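PDB 1DX5: thrombomodulin from Homo sapiens, which acts as an endothelial cell receptor and as the cofactor with which thrombin activates protein C, starting an anticoagulant pathway. Local coordinates for residues Ala10-Tyr14 against Pro39-Gln43; Met44-Thr49 against Glu64-Tyr69; Gly87-Gly91 against Ile114-Cys118. All coordinates share one frame; numbering follows the deposited sequence.

Contact 1: Ala10-Tyr14 against Pro39-Gln43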
loop_
_atom_site.group_PDB
_atom_site.type_symbol
_atom_site.label_atom_id
_atom_site.label_comp_id
_atom_site.label_asym_id
_atom_site.label_seq_id
_atom_site.Cartn_x
_atom_site.Cartn_y
_atom_site.Cartn_z
ATOM N N ALA E 10 26.396 7.830 -34.273
ATOM C CA ALA E 10 25.694 7.057 -33.251
ATOM C C ALA E 10 24.829 7.916 -32.340
ATOM O O ALA E 10 25.108 9.086 -32.115
ATOM C CB ALA E 10 26.694 6.250 -32.423
ATOM N N ASN E 11 23.775 7.312 -31.816
ATOM C CA ASN E 11 22.859 8.005 -30.925
ATOM C C ASN E 11 22.722 7.200 -29.622
ATOM O O ASN E 11 21.676 6.604 -29.347
ATOM C CB ASN E 11 21.496 8.151 -31.611
ATOM C CG ASN E 11 20.544 9.228 -30.888
ATOM O OD1 ASN E 11 21.084 9.933 -30.024
ATOM N ND2 ASN E 11 19.262 9.332 -31.252
ATOM N N CYS E 12 23.804 7.150 -28.850
ATOM C CA CYS E 12 23.806 6.431 -27.583
ATOM C C CYS E 12 23.389 7.361 -26.456
ATOM O O CYS E 12 23.733 8.544 -26.452
ATOM C CB CYS E 12 25.195 5.871 -27.274
ATOM S SG CYS E 12 25.874 4.769 -28.546
ATOM N N GLU E 13 22.690 6.803 -25.476
ATOM C CA GLU E 13 22.248 7.574 -24.326
ATOM C C GLU E 13 23.421 8.046 -23.483
ATOM O O GLU E 13 23.418 9.176 -22.973
ATOM C CB GLU E 13 21.337 6.730 -23.440
ATOM C CG GLU E 13 20.983 7.398 -22.117
ATOM C CD GLU E 13 20.282 6.395 -21.096
ATOM O OE1 GLU E 13 19.388 5.654 -21.530
ATOM O OE2 GLU E 13 20.676 6.374 -19.913
ATOM N N TYR E 14 24.396 7.164 -23.287
ATOM C CA TYR E 14 25.537 7.517 -22.469
ATOM C C TYR E 14 26.824 7.714 -23.277
ATOM O O TYR E 14 27.225 8.843 -23.516
ATOM C CB TYR E 14 25.700 6.520 -21.321
ATOM C CG TYR E 14 26.697 6.984 -20.275
ATOM C CD1 TYR E 14 26.408 8.063 -19.426
ATOM C CD2 TYR E 14 27.951 6.388 -20.177
ATOM C CE1 TYR E 14 27.357 8.536 -18.503
ATOM C CE2 TYR E 14 28.906 6.849 -19.267
ATOM C CZ TYR E 14 28.603 7.917 -18.433
ATOM O OH TYR E 14 29.537 8.339 -17.526
ATOM N N PRO E 39 19.109 -1.342 -26.642
ATOM C CA PRO E 39 20.583 -1.276 -26.656
ATOM C C PRO E 39 21.254 0.086 -26.625
ATOM O O PRO E 39 22.402 0.200 -26.193
ATOM C CB PRO E 39 20.963 -2.092 -27.892
ATOM C CG PRO E 39 19.740 -2.010 -28.743
ATOM C CD PRO E 39 18.613 -2.126 -27.785
ATOM N N HIS E 40 20.524 1.120 -27.037
ATOM C CA HIS E 40 21.049 2.479 -27.032
ATOM C C HIS E 40 20.788 3.135 -25.679
ATOM O O HIS E 40 21.227 4.260 -25.423
ATOM C CB HIS E 40 20.408 3.313 -28.154
ATOM C CG HIS E 40 21.024 3.098 -29.502
ATOM N ND1 HIS E 40 20.887 1.921 -30.208
ATOM C CD2 HIS E 40 21.773 3.915 -30.284
ATOM C CE1 HIS E 40 21.521 2.025 -31.366
ATOM N NE2 HIS E 40 22.068 3.225 -31.435
ATOM N N ARG E 41 20.079 2.418 -24.809
ATOM C CA ARG E 41 19.762 2.936 -23.485
ATOM C C ARG E 41 20.426 2.151 -22.347
ATOM O O ARG E 41 20.904 1.027 -22.538
ATOM C CB ARG E 41 18.243 3.053 -23.296
ATOM C CG ARG E 41 17.635 4.213 -24.093
ATOM C CD ARG E 41 16.127 4.321 -23.900
ATOM N NE ARG E 41 15.754 4.514 -22.499
ATOM C CZ ARG E 41 14.881 3.756 -21.838
ATOM N NH1 ARG E 41 14.269 2.741 -22.442
ATOM N NH2 ARG E 41 14.642 3.996 -20.555
ATOM N N CYS E 42 20.452 2.778 -21.172
ATOM C CA CYS E 42 21.067 2.226 -19.977
ATOM C C CYS E 42 20.129 2.038 -18.785
ATOM O O CYS E 42 19.196 2.826 -18.569
ATOM C CB CYS E 42 22.191 3.151 -19.526
ATOM S SG CYS E 42 23.446 3.427 -20.796
ATOM N N GLN E 43 20.416 1.009 -17.995
ATOM C CA GLN E 43 19.660 0.721 -16.787
ATOM C C GLN E 43 20.635 0.161 -15.764
ATOM O O GLN E 43 21.550 -0.587 -16.091
ATOM C CB GLN E 43 18.504 -0.267 -17.035
ATOM C CG GLN E 43 18.950 -1.645 -17.495
ATOM C CD GLN E 43 17.726 -2.635 -17.785
ATOM O OE1 GLN E 43 16.596 -2.155 -17.642
ATOM N NE2 GLN E 43 17.964 -3.882 -18.172
HETATM O O HOH W 1 17.136 4.851 -19.780
HETATM O O HOH W 2 19.108 5.445 -17.771
#
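Within the fourth EGF-like domain, Glu-13 of the loop before strand 15-18 reaches across to the corner at Pro-39 to Arg-41 and to Cys-42 on the strand beyond it. The two pieces run nearly alongside each other, 17° apart in direction. Their backbones meet where Glu-13 N donates to His-40 O at 2.9 Å. A second bond returns the other way: Cys-42 N gives its hydrogen to Glu-13 OE1 at 3.1 Å, with an angle of 163° at the hydrogen, arriving from above the carboxylate plane. Glu-13 can span this gap because its CG stands anti to the backbone N (chi1 172°) and the chain beyond stays extended. Arg-41 lays its CB 3.3 Å from Glu-13 OE1 and adds a long salt bridge, NE to OE1 3.9 Å; its NH2 bonds weakly to water 1. Two waters extend the polar network, water 1 beside OE1 and water 2 beside OE2, and both also approach Cys-42 O. The imidazole has its own partner, since His-40 NE2 is hydrogen-bonded to Tyr-24 OH. Disulfides Cys-12 to Cys-26 and Cys-28 to Cys-42 tie both pieces into the domain, and Cys-42 SG packs against Tyr-14 CB at 3.9 Å.

Contact 2: Met44-Thr49 against Glu64-Tyr69; sequences MFCNQT and ECPEGY
Pro-66 and Tyr-69 offer a ring corner and a ring face to the chain at Met-44 to Gln-48, within the disulfide-rich fifth EGF-like domain. They stand at the ends of a type II beta turn, closed by Tyr-69 N bonding to Pro-66 O, with Gly-68 at its positive-phi position. The proline ring rests against Met-44 and Cys-46 through adjacent corners. Its CD meets the thioether, with Met-44 SD 3.5 Å from Pro-66 CD and the methyl CE close to the same carbon; next to it, Pro-66 CG lies 4.2 Å from Cys-46 CB. The methionine chain is extended throughout, CG anti to the backbone N (chi1 175°), which carries its sulfur over to the proline.

Cys-46 CB presses on the face of the phenol. It sits over the Tyr-69 ring, offset toward the rim, in a CH-pi contact 3.9 Å from the centroid, while Cys-46 SG approaches the same ring obliquely. That sulfur is held by the disulfide to Cys-51, and Met-44 and Tyr-69 both pack on Cys-77 of strand 76-79. The phenol reaches past Cys-46 to the backbone beyond, where Gln-48 O lies at the ring edge. There Tyr-69 OH donates to Gln-48 O at 2.6 Å, in the carbonyl plane and on a lone pair.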
loop_
_atom_site.group_PDB
_atom_site.type_symbol
_atom_site.label_atom_id
_atom_site.label_comp_id
_atom_site.label_asym_id
_atom_site.label_seq_id
_atom_site.Cartn_x
_atom_site.Cartn_y
_atom_site.Cartn_z
ATOM N N MET E 44 20.425 0.556 -14.520
ATOM C CA MET E 44 21.236 0.151 -13.378
ATOM C C MET E 44 21.230 -1.359 -13.093
ATOM O O MET E 44 20.237 -2.046 -13.333
ATOM C CB MET E 44 20.695 0.885 -12.140
ATOM C CG MET E 44 21.338 0.506 -10.830
ATOM S SD MET E 44 20.373 1.040 -9.408
ATOM C CE MET E 44 21.235 0.179 -8.144
ATOM N N PHE E 45 22.343 -1.851 -12.557
ATOM C CA PHE E 45 22.454 -3.245 -12.146
ATOM C C PHE E 45 23.136 -3.257 -10.781
ATOM O O PHE E 45 23.703 -2.251 -10.362
ATOM C CB PHE E 45 23.201 -4.120 -13.188
ATOM C CG PHE E 45 24.708 -3.892 -13.261
ATOM C CD1 PHE E 45 25.560 -4.371 -12.264
ATOM C CD2 PHE E 45 25.270 -3.251 -14.354
ATOM C CE1 PHE E 45 26.940 -4.213 -12.357
ATOM C CE2 PHE E 45 26.653 -3.089 -14.458
ATOM C CZ PHE E 45 27.489 -3.571 -13.456
ATOM N N CYS E 46 22.997 -4.357 -10.050
ATOM C CA CYS E 46 23.646 -4.498 -8.747
ATOM C C CYS E 46 23.877 -5.987 -8.496
ATOM O O CYS E 46 23.013 -6.801 -8.779
ATOM C CB CYS E 46 22.783 -3.900 -7.624
ATOM S SG CYS E 46 23.603 -3.801 -5.979
ATOM N N ASN E 47 25.063 -6.343 -8.012
ATOM C CA ASN E 47 25.373 -7.745 -7.730
ATOM C C ASN E 47 25.811 -7.939 -6.285
ATOM O O ASN E 47 26.430 -8.942 -5.954
ATOM C CB ASN E 47 26.470 -8.262 -8.658
ATOM C CG ASN E 47 26.092 -8.114 -10.200
ATOM O OD1 ASN E 47 25.144 -8.792 -10.590
ATOM N ND2 ASN E 47 26.802 -7.318 -10.970
ATOM N N GLN E 48 25.422 -7.004 -5.425
ATOM C CA GLN E 48 25.777 -7.028 -4.007
ATOM C C GLN E 48 24.535 -6.877 -3.145
ATOM O O GLN E 48 23.429 -6.907 -3.649
ATOM C CB GLN E 48 26.714 -5.866 -3.696
ATOM C CG GLN E 48 27.993 -5.864 -4.495
ATOM C CD GLN E 48 28.843 -4.557 -4.202
ATOM O OE1 GLN E 48 29.217 -3.931 -5.194
ATOM N NE2 GLN E 48 29.052 -4.167 -2.941
ATOM N N THR E 49 24.741 -6.733 -1.840
ATOM C CA THR E 49 23.663 -6.542 -0.870
ATOM C C THR E 49 22.911 -5.235 -1.178
ATOM O O THR E 49 21.690 -5.161 -1.100
ATOM C CB THR E 49 24.242 -6.496 0.582
ATOM O OG1 THR E 49 24.581 -7.826 1.002
ATOM C CG2 THR E 49 23.220 -5.908 1.567
ATOM N N GLU E 64 15.121 4.600 -9.128
ATOM C CA GLU E 64 14.925 3.293 -9.761
ATOM C C GLU E 64 15.878 2.269 -9.144
ATOM O O GLU E 64 16.969 2.603 -8.696
ATOM C CB GLU E 64 15.233 3.354 -11.267
ATOM C CG GLU E 64 14.554 4.469 -12.044
ATOM C CD GLU E 64 12.959 4.297 -12.145
ATOM O OE1 GLU E 64 12.471 3.144 -12.231
ATOM O OE2 GLU E 64 12.261 5.334 -12.143
ATOM N N CYS E 65 15.454 1.015 -9.134
ATOM C CA CYS E 65 16.264 -0.081 -8.616
ATOM C C CYS E 65 16.112 -1.215 -9.590
ATOM O O CYS E 65 15.069 -1.333 -10.229
ATOM C CB CYS E 65 15.751 -0.577 -7.259
ATOM S SG CYS E 65 16.123 0.491 -5.856
ATOM N N PRO E 66 17.151 -2.066 -9.730
ATOM C CA PRO E 66 17.026 -3.193 -10.663
ATOM C C PRO E 66 16.042 -4.222 -10.108
ATOM O O PRO E 66 15.605 -4.110 -8.962
ATOM C CB PRO E 66 18.450 -3.744 -10.738
ATOM C CG PRO E 66 19.084 -3.308 -9.475
ATOM C CD PRO E 66 18.531 -1.942 -9.227
ATOM N N GLU E 67 15.623 -5.166 -10.944
ATOM C CA GLU E 67 14.695 -6.207 -10.505
ATOM C C GLU E 67 15.360 -6.974 -9.358
ATOM O O GLU E 67 16.580 -7.196 -9.389
ATOM C CB GLU E 67 14.409 -7.169 -11.658
ATOM C CG GLU E 67 13.716 -6.535 -12.855
ATOM N N GLY E 68 14.571 -7.359 -8.354
ATOM C CA GLY E 68 15.109 -8.100 -7.220
ATOM C C GLY E 68 15.649 -7.217 -6.110
ATOM O O GLY E 68 16.139 -7.715 -5.092
ATOM N N TYR E 69 15.601 -5.904 -6.322
ATOM C CA TYR E 69 16.075 -4.936 -5.335
ATOM C C TYR E 69 14.933 -4.002 -4.965
ATOM O O TYR E 69 14.007 -3.822 -5.734
ATOM C CB TYR E 69 17.255 -4.119 -5.885
ATOM C CG TYR E 69 18.555 -4.873 -5.918
ATOM C CD1 TYR E 69 18.874 -5.711 -6.978
ATOM C CD2 TYR E 69 19.461 -4.773 -4.860
ATOM C CE1 TYR E 69 20.067 -6.436 -6.987
ATOM C CE2 TYR E 69 20.652 -5.489 -4.856
ATOM C CZ TYR E 69 20.943 -6.318 -5.921
ATOM O OH TYR E 69 22.101 -7.031 -5.911
#

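Contact 3: Gly87-Gly91 against Ile114-Cys118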
loop_
_atom_site.group_PDB
_atom_site.type_symbol
_atom_site.label_atom_id
_atom_site.label_comp_id
_atom_site.label_asym_id
_atom_site.label_seq_id
_atom_site.Cartn_x
_atom_site.Cartn_y
_atom_site.Cartn_z
ATOM N N GLY E 87 7.311 -17.598 -0.270
ATOM C CA GLY E 87 6.356 -17.400 -1.348
ATOM C C GLY E 87 6.903 -17.364 -2.762
ATOM O O GLY E 87 6.125 -17.388 -3.716
ATOM N N PHE E 88 8.223 -17.302 -2.916
ATOM C CA PHE E 88 8.844 -17.255 -4.244
ATOM C C PHE E 88 9.297 -18.614 -4.747
ATOM O O PHE E 88 9.340 -18.858 -5.959
ATOM C CB PHE E 88 10.055 -16.313 -4.238
ATOM C CG PHE E 88 9.690 -14.861 -4.153
ATOM C CD1 PHE E 88 9.393 -14.136 -5.305
ATOM C CD2 PHE E 88 9.661 -14.211 -2.919
ATOM C CE1 PHE E 88 9.074 -12.779 -5.227
ATOM C CE2 PHE E 88 9.344 -12.867 -2.829
ATOM C CZ PHE E 88 9.050 -12.142 -3.980
ATOM N N CYS E 89 9.675 -19.476 -3.807
ATOM C CA CYS E 89 10.157 -20.813 -4.115
ATOM C C CYS E 89 9.634 -21.822 -3.094
ATOM O O CYS E 89 9.804 -21.638 -1.890
ATOM C CB CYS E 89 11.689 -20.799 -4.119
ATOM S SG CYS E 89 12.509 -22.399 -4.371
ATOM N N SER E 90 8.975 -22.871 -3.587
ATOM C CA SER E 90 8.426 -23.921 -2.733
ATOM C C SER E 90 9.443 -25.041 -2.448
ATOM O O SER E 90 9.304 -25.789 -1.476
ATOM C CB SER E 90 7.140 -24.487 -3.338
ATOM O OG SER E 90 7.313 -24.811 -4.704
ATOM N N GLY E 91 10.471 -25.132 -3.287
ATOM C CA GLY E 91 11.510 -26.126 -3.090
ATOM C C GLY E 91 12.676 -25.548 -2.295
ATOM O O GLY E 91 12.472 -24.740 -1.390
ATOM N N ILE E 114 16.336 -20.291 -12.101
ATOM C CA ILE E 114 16.703 -18.945 -11.691
ATOM C C ILE E 114 15.508 -17.991 -11.761
ATOM O O ILE E 114 14.909 -17.813 -12.824
ATOM C CB ILE E 114 17.881 -18.385 -12.541
ATOM C CG1 ILE E 114 19.228 -18.824 -11.961
ATOM C CG2 ILE E 114 17.883 -16.860 -12.519
ATOM C CD1 ILE E 114 19.397 -20.268 -11.755
ATOM N N GLY E 115 15.155 -17.404 -10.618
ATOM C CA GLY E 115 14.068 -16.443 -10.570
ATOM C C GLY E 115 12.642 -16.945 -10.690
ATOM O O GLY E 115 11.718 -16.137 -10.697
ATOM N N THR E 116 12.453 -18.258 -10.790
ATOM C CA THR E 116 11.113 -18.830 -10.902
ATOM C C THR E 116 10.864 -19.933 -9.880
ATOM O O THR E 116 11.796 -20.548 -9.359
ATOM C CB THR E 116 10.824 -19.397 -12.315
ATOM O OG1 THR E 116 11.853 -20.317 -12.684
ATOM C CG2 THR E 116 10.767 -18.279 -13.340
ATOM N N ASP E 117 9.587 -20.177 -9.610
ATOM C CA ASP E 117 9.163 -21.195 -8.661
ATOM C C ASP E 117 8.999 -22.545 -9.366
ATOM O O ASP E 117 9.174 -22.645 -10.579
ATOM C CB ASP E 117 7.833 -20.761 -8.030
ATOM C CG ASP E 117 7.467 -21.589 -6.713
ATOM O OD1 ASP E 117 8.247 -22.477 -6.321
ATOM O OD2 ASP E 117 6.416 -21.300 -6.111
ATOM N N CYS E 118 8.666 -23.575 -8.592
ATOM C CA CYS E 118 8.453 -24.926 -9.112
ATOM C C CYS E 118 7.067 -25.039 -9.754
ATOM O O CYS E 118 6.966 -25.661 -10.836
ATOM C CB CYS E 118 8.571 -25.965 -7.986
ATOM S SG CYS E 118 10.112 -25.870 -7.016
ATOM O OXT CYS E 118 6.097 -24.512 -9.163
#
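Asp-117 OD1 accepts three hydrogen bonds at once, two of them from Ser-90 across the contact and one from the backbone of its own segment. Ser-90 N donates at 2.9 Å to Asp-117 OD1, with 158° at the hydrogen, and Ser-90 OG donates to the same oxygen at 3.0 Å. Both arrive on the syn side of the carboxylate, tilted out of its plane, the amide by 34° and the hydroxyl by less. The third donor is Cys-118 N, 2.6 Å from Asp-117 OD1, which comes from above the plane. Three donors on one oxygen hold the carboxylate against rotation and would probably stabilise its negative charge. A basic side chain of the chain of another protein also packs on Asp-117.

Torsions on both sides bring the groups together. Asp-117 turns its CG anti to the backbone N (chi1 -165°), sending the carboxylate toward the Ser-90 backbone, while the serine hydroxyl sits between its own N and carbonyl carbon, within bonding distance of the oxygen that its amide also reaches. The arrangement belongs to the calcium-binding sixth EGF-like domain, where it joins the loop between helix 82-85 and strand 92-95 to the C-terminal end of the chain. Disulfides tie both segments to strand 100-103 and its end: Cys-89 to Cys-102, and Cys-118 to Cys-104. Asp-117 itself packs on Cys-102.

Phe-88 O lies 3.2 Å from Asp-117 CB, so the carbonyl before Cys-89 meets the root of the aspartate side chain. Farther along, Cys-118 turns its side chain toward the first loop, its CB 3.7 Å from Ser-90 OG. The Cys-118 sulfur also passes near the backbone of Gly-91, with SG 3.8 Å from Gly-91 N.

The three contacts follow one another along the chain, one in each of the EGF-like domains 4, 5 and 6. Contacts 1 and 2 adjoin in sequence at Gln-43 and Met-44, and their centres are about 19 Å apart. Contacts 2 and 3 have the same centre spacing, with nearest atoms about 8 Å apart and no touch. Contacts 1 and 3 lie on opposite sides of the chain's centre, about 33 Å between centres. A calcium ion, bound by Asp-79, Ile-80, Glu-82, Asn-95, Leu-96 and Thr-99, lies about 7 Å from the side chain of Tyr-69 in contact 2 and about 8 Å from that of Phe-88 in contact 3.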